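Local coordinates for protein SVS_variant_AS1 (Streptomyces sp. CWA1, PDB 6TJA) that is an engineered ancestral terpene cyclase, probably turning a prenyl diphosphate into the cyclic hydrocarbon spiroviolene, as its extant relative does, at residues F59-R72 and P190-E202. Numbering follows the deposited sequence.
Sequences FFARFAPTAADEDR and PTFAMLEIATGAE
The ring of F60 is wedged between M194 and F63, three residues further on in its own segment, in a buried, tightly packed cluster. Over one face lies the methyl of M194, a CH-pi contact with CE 4.2 Å from the ring centroid and 17° off its normal, SD standing farther out above the same face as a Met-aromatic contact; F63 CB packs on the opposite face. A flat ring suits this slot because its edge is useful too: A198 CB lies 4.0 Å from F60 CE2. The first torsion of F60 (chi1 -156°) swings CG away from its own backbone N and carries the ring across to the 190-202 segment. F63 meets F192 obliquely, F63 CE2 lying 3.6 Å from F192 CE1, while L195 CD2 comes to the edge of the F63 ring. The methyl CG2 of T191 sits 3.7 Å from F63 CE2 and meets the F59 ring edge, its hydroxyl turned to G187 O. A64 and A198 bring only a methyl each, letting the backbones close in, CB to CB 3.9 Å.

The looser side is polar: T66 and A68, both exposed, face A198 and T199 across three waters. One links D69 N with A198 O, another A68 N with T199 O, the third the two threonine hydroxyls. Here R72 lays its methylenes along the carbonyls of I197 and A198, and NH1 gives I197 O a nearly straight 2.9 Å hydrogen bond (171°) near the helix C-terminus. G200 has positive phi, a backbone shape that itself calls for glycine; its CA lies over one guanidinium face.

In the all-helical terpene synthase fold, helix 70-91 touches F60 and M194, helix 126-140 receives R72 and I197, helix 143-169 backs M194, and helix 289-309 packs against F59 and F192.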
loop_
_atom_site.group_PDB
_atom_site.type_symbol
_atom_site.label_atom_id
_atom_site.label_comp_id
_atom_site.label_asym_id
_atom_site.label_seq_id
_atom_site.Cartn_x
_atom_site.Cartn_y
_atom_site.Cartn_z
ATOM N N PHE A 59 10.022 23.701 -2.537
ATOM C CA PHE A 59 10.222 22.328 -3.056
ATOM C C PHE A 59 9.051 21.977 -3.982
ATOM O O PHE A 59 9.314 21.711 -5.142
ATOM C CB PHE A 59 10.409 21.350 -1.897
ATOM C CG PHE A 59 10.546 19.914 -2.304
ATOM C CD1 PHE A 59 11.785 19.393 -2.602
ATOM C CD2 PHE A 59 9.435 19.093 -2.370
ATOM C CE1 PHE A 59 11.911 18.060 -2.966
ATOM C CE2 PHE A 59 9.569 17.756 -2.709
ATOM C CZ PHE A 59 10.805 17.248 -3.029
ATOM N N PHE A 60 7.805 21.958 -3.510
ATOM C CA PHE A 60 6.710 21.365 -4.306
ATOM C C PHE A 60 6.190 22.356 -5.357
ATOM O O PHE A 60 5.612 21.874 -6.337
ATOM C CB PHE A 60 5.583 20.806 -3.448
ATOM C CG PHE A 60 4.810 19.743 -4.199
ATOM C CD1 PHE A 60 5.410 18.534 -4.508
ATOM C CD2 PHE A 60 3.527 19.977 -4.652
ATOM C CE1 PHE A 60 4.735 17.572 -5.245
ATOM C CE2 PHE A 60 2.836 18.994 -5.337
ATOM C CZ PHE A 60 3.437 17.794 -5.625
ATOM N N ALA A 61 6.444 23.661 -5.194
ATOM C CA ALA A 61 6.159 24.705 -6.202
ATOM C C ALA A 61 6.977 24.447 -7.476
ATOM O O ALA A 61 6.613 24.958 -8.563
ATOM C CB ALA A 61 6.443 26.071 -5.598
ATOM N N ARG A 62 8.077 23.711 -7.344
ATOM C CA ARG A 62 8.913 23.227 -8.469
ATOM C C ARG A 62 8.343 21.954 -9.116
ATOM O O ARG A 62 8.680 21.696 -10.290
ATOM C CB ARG A 62 10.338 22.994 -7.984
ATOM C CG ARG A 62 11.001 24.263 -7.467
ATOM C CD ARG A 62 12.310 23.849 -6.813
ATOM N NE ARG A 62 13.019 24.969 -6.236
ATOM C CZ ARG A 62 13.774 25.808 -6.923
ATOM N NH1 ARG A 62 13.954 25.630 -8.221
ATOM N NH2 ARG A 62 14.361 26.815 -6.311
ATOM N N PHE A 63 7.512 21.213 -8.419
ATOM C CA PHE A 63 6.904 20.015 -8.961
ATOM C C PHE A 63 5.674 20.355 -9.778
ATOM O O PHE A 63 5.422 19.747 -10.751
ATOM C CB PHE A 63 6.504 19.064 -7.841
ATOM C CG PHE A 63 7.614 18.229 -7.333
ATOM C CD1 PHE A 63 8.753 18.805 -6.852
ATOM C CD2 PHE A 63 7.525 16.868 -7.358
ATOM C CE1 PHE A 63 9.783 18.047 -6.397
ATOM C CE2 PHE A 63 8.552 16.094 -6.907
ATOM C CZ PHE A 63 9.678 16.684 -6.418
ATOM N N ALA A 64 4.945 21.374 -9.365
ATOM C CA ALA A 64 3.726 21.786 -10.027
ATOM C C ALA A 64 3.738 23.294 -10.245
ATOM O O ALA A 64 2.982 24.016 -9.661
ATOM C CB ALA A 64 2.549 21.370 -9.189
ATOM N N PRO A 65 4.610 23.751 -11.110
ATOM C CA PRO A 65 4.757 25.184 -11.272
ATOM C C PRO A 65 3.662 25.942 -12.023
ATOM O O PRO A 65 3.793 27.103 -12.092
ATOM C CB PRO A 65 6.116 25.316 -11.930
ATOM C CG PRO A 65 6.290 24.065 -12.678
ATOM C CD PRO A 65 5.496 23.001 -12.002
ATOM N N THR A 66 2.646 25.299 -12.577
ATOM C CA THR A 66 1.540 26.011 -13.267
ATOM C C THR A 66 0.200 25.625 -12.643
ATOM O O THR A 66 -0.829 25.942 -13.247
ATOM C CB THR A 66 1.608 25.779 -14.774
ATOM O OG1 THR A 66 1.271 24.414 -15.015
ATOM C CG2 THR A 66 2.978 26.091 -15.327
ATOM N N ALA A 67 0.218 25.021 -11.451
ATOM C CA ALA A 67 -0.990 24.683 -10.666
ATOM C C ALA A 67 -1.931 25.891 -10.659
ATOM O O ALA A 67 -1.506 26.972 -10.164
ATOM C CB ALA A 67 -0.587 24.302 -9.267
ATOM N N ALA A 68 -3.149 25.720 -11.181
ATOM C CA ALA A 68 -4.102 26.828 -11.435
ATOM C C ALA A 68 -4.703 27.290 -10.106
ATOM O O ALA A 68 -4.947 28.499 -9.957
ATOM C CB ALA A 68 -5.155 26.395 -12.441
ATOM N N ASP A 69 -4.879 26.373 -9.163
ATOM C CA ASP A 69 -5.476 26.596 -7.856
ATOM C C ASP A 69 -4.470 26.564 -6.726
ATOM O O ASP A 69 -3.960 25.538 -6.386
ATOM C CB ASP A 69 -6.505 25.517 -7.617
ATOM C CG ASP A 69 -7.392 25.797 -6.465
ATOM O OD1 ASP A 69 -7.075 26.616 -5.627
ATOM O OD2 ASP A 69 -8.434 25.165 -6.409
ATOM N N GLU A 70 -4.275 27.709 -6.116
ATOM C CA GLU A 70 -3.359 27.874 -5.028
ATOM C C GLU A 70 -3.652 27.016 -3.823
ATOM O O GLU A 70 -2.781 26.690 -3.076
ATOM C CB GLU A 70 -3.409 29.300 -4.598
ATOM C CG GLU A 70 -2.135 30.032 -4.770
ATOM C CD GLU A 70 -2.363 31.511 -4.937
ATOM O OE1 GLU A 70 -2.388 31.958 -6.074
ATOM O OE2 GLU A 70 -2.522 32.210 -3.936
ATOM N N ASP A 71 -4.903 26.697 -3.623
ATOM C CA ASP A 71 -5.228 25.884 -2.502
ATOM C C ASP A 71 -4.751 24.473 -2.725
ATOM O O ASP A 71 -4.464 23.792 -1.804
ATOM C CB ASP A 71 -6.715 25.890 -2.197
ATOM C CG ASP A 71 -7.275 27.263 -1.982
ATOM O OD1 ASP A 71 -6.610 28.164 -1.514
ATOM O OD2 ASP A 71 -8.430 27.430 -2.292
ATOM N N ARG A 72 -4.684 24.042 -3.961
ATOM C CA ARG A 72 -4.214 22.662 -4.270
ATOM C C ARG A 72 -2.703 22.595 -4.062
ATOM O O ARG A 72 -2.240 21.602 -3.504
ATOM C CB ARG A 72 -4.596 22.238 -5.681
ATOM C CG ARG A 72 -6.082 21.970 -5.853
ATOM C CD ARG A 72 -6.342 21.704 -7.319
ATOM N NE ARG A 72 -7.705 21.301 -7.576
ATOM C CZ ARG A 72 -8.134 20.066 -7.833
ATOM N NH1 ARG A 72 -7.331 18.999 -7.796
ATOM N NH2 ARG A 72 -9.417 19.911 -8.101
ATOM N N PRO A 190 4.439 8.958 -2.501
ATOM C CA PRO A 190 3.393 9.913 -2.145
ATOM C C PRO A 190 3.699 11.348 -2.597
ATOM O O PRO A 190 2.760 12.061 -2.810
ATOM C CB PRO A 190 3.334 9.734 -0.625
ATOM C CG PRO A 190 4.745 9.397 -0.250
ATOM C CD PRO A 190 5.129 8.420 -1.320
ATOM N N THR A 191 4.973 11.737 -2.743
ATOM C CA THR A 191 5.361 13.057 -3.304
ATOM C C THR A 191 4.849 13.191 -4.755
ATOM O O THR A 191 4.153 14.194 -5.088
ATOM C CB THR A 191 6.874 13.312 -3.209
ATOM O OG1 THR A 191 7.244 13.231 -1.844
ATOM C CG2 THR A 191 7.288 14.675 -3.716
ATOM N N PHE A 192 5.171 12.218 -5.599
ATOM C CA PHE A 192 4.843 12.214 -7.040
ATOM C C PHE A 192 3.333 11.994 -7.221
ATOM O O PHE A 192 2.733 12.553 -8.184
ATOM C CB PHE A 192 5.783 11.238 -7.752
ATOM C CG PHE A 192 7.146 11.828 -8.022
ATOM C CD1 PHE A 192 7.312 12.808 -8.984
ATOM C CD2 PHE A 192 8.247 11.476 -7.278
ATOM C CE1 PHE A 192 8.555 13.366 -9.245
ATOM C CE2 PHE A 192 9.494 12.037 -7.531
ATOM C CZ PHE A 192 9.646 12.972 -8.523
ATOM N N ALA A 193 2.703 11.259 -6.305
ATOM C CA ALA A 193 1.256 10.940 -6.387
ATOM C C ALA A 193 0.435 12.196 -6.057
ATOM O O ALA A 193 -0.764 12.126 -6.234
ATOM C CB ALA A 193 0.879 9.793 -5.452
ATOM N N MET A 194 1.042 13.277 -5.553
ATOM C CA MET A 194 0.340 14.572 -5.326
ATOM C C MET A 194 0.359 15.478 -6.570
ATOM O O MET A 194 -0.305 16.512 -6.515
ATOM C CB MET A 194 0.975 15.356 -4.184
ATOM C CG MET A 194 0.901 14.661 -2.863
ATOM S SD MET A 194 1.334 15.837 -1.613
ATOM C CE MET A 194 3.089 16.070 -1.864
ATOM N N LEU A 195 1.037 15.140 -7.651
ATOM C CA LEU A 195 1.060 15.968 -8.851
ATOM C C LEU A 195 -0.328 16.254 -9.413
ATOM O O LEU A 195 -0.670 17.354 -9.648
ATOM C CB LEU A 195 1.958 15.382 -9.927
ATOM C CG LEU A 195 3.471 15.467 -9.826
ATOM C CD1 LEU A 195 4.235 14.581 -10.783
ATOM C CD2 LEU A 195 3.991 16.884 -9.876
ATOM N N GLU A 196 -1.102 15.211 -9.579
ATOM C CA GLU A 196 -2.446 15.227 -10.069
ATOM C C GLU A 196 -3.355 16.088 -9.232
ATOM O O GLU A 196 -4.222 16.731 -9.719
ATOM C CB GLU A 196 -2.960 13.821 -9.918
ATOM C CG GLU A 196 -3.161 13.096 -11.176
ATOM C CD GLU A 196 -4.068 11.949 -10.981
ATOM O OE1 GLU A 196 -3.679 10.971 -10.387
ATOM O OE2 GLU A 196 -5.173 12.033 -11.455
ATOM N N ILE A 197 -3.153 16.004 -7.939
ATOM C CA ILE A 197 -3.937 16.739 -6.909
ATOM C C ILE A 197 -3.591 18.231 -7.014
ATOM O O ILE A 197 -4.511 19.053 -6.953
ATOM C CB ILE A 197 -3.704 16.124 -5.514
ATOM C CG1 ILE A 197 -4.205 14.671 -5.478
ATOM C CG2 ILE A 197 -4.359 16.965 -4.440
ATOM C CD1 ILE A 197 -3.955 13.962 -4.184
ATOM N N ALA A 198 -2.346 18.597 -7.160
ATOM C CA ALA A 198 -1.996 19.989 -7.229
ATOM C C ALA A 198 -2.532 20.661 -8.488
ATOM O O ALA A 198 -3.091 21.702 -8.468
ATOM C CB ALA A 198 -0.506 20.143 -7.182
ATOM N N THR A 199 -2.377 19.926 -9.555
ATOM C CA THR A 199 -2.665 20.246 -10.915
ATOM C C THR A 199 -4.134 20.153 -11.360
ATOM O O THR A 199 -4.570 20.911 -12.141
ATOM C CB THR A 199 -1.714 19.298 -11.656
ATOM O OG1 THR A 199 -0.563 19.977 -12.127
ATOM C CG2 THR A 199 -2.290 18.509 -12.633
ATOM N N GLY A 200 -4.886 19.217 -10.823
ATOM C CA GLY A 200 -6.263 19.025 -11.188
ATOM C C GLY A 200 -6.493 18.176 -12.410
ATOM O O GLY A 200 -7.580 17.825 -12.721
ATOM N N ALA A 201 -5.429 17.855 -13.101
ATOM C CA ALA A 201 -5.457 17.059 -14.342
ATOM C C ALA A 201 -5.595 15.560 -13.978
ATOM O O ALA A 201 -4.563 14.897 -13.909
ATOM C CB ALA A 201 -4.230 17.423 -15.173
ATOM N N GLU A 202 -6.819 15.036 -13.794
ATOM C CA GLU A 202 -7.067 13.594 -13.462
ATOM C C GLU A 202 -6.604 12.645 -14.592
ATOM O O GLU A 202 -7.255 12.593 -15.667
ATOM C CB GLU A 202 -8.527 13.296 -13.122
ATOM C CG GLU A 202 -8.680 11.894 -12.498
ATOM C CD GLU A 202 -10.081 11.366 -12.171
ATOM O OE1 GLU A 202 -11.100 11.896 -12.742
ATOM O OE2 GLU A 202 -10.164 10.423 -11.338
HETATM O O HOH W 1 -0.628 22.735 -13.916
HETATM O O HOH W 2 -3.331 23.335 -13.055
HETATM O O HOH W 3 -4.701 23.474 -9.490
#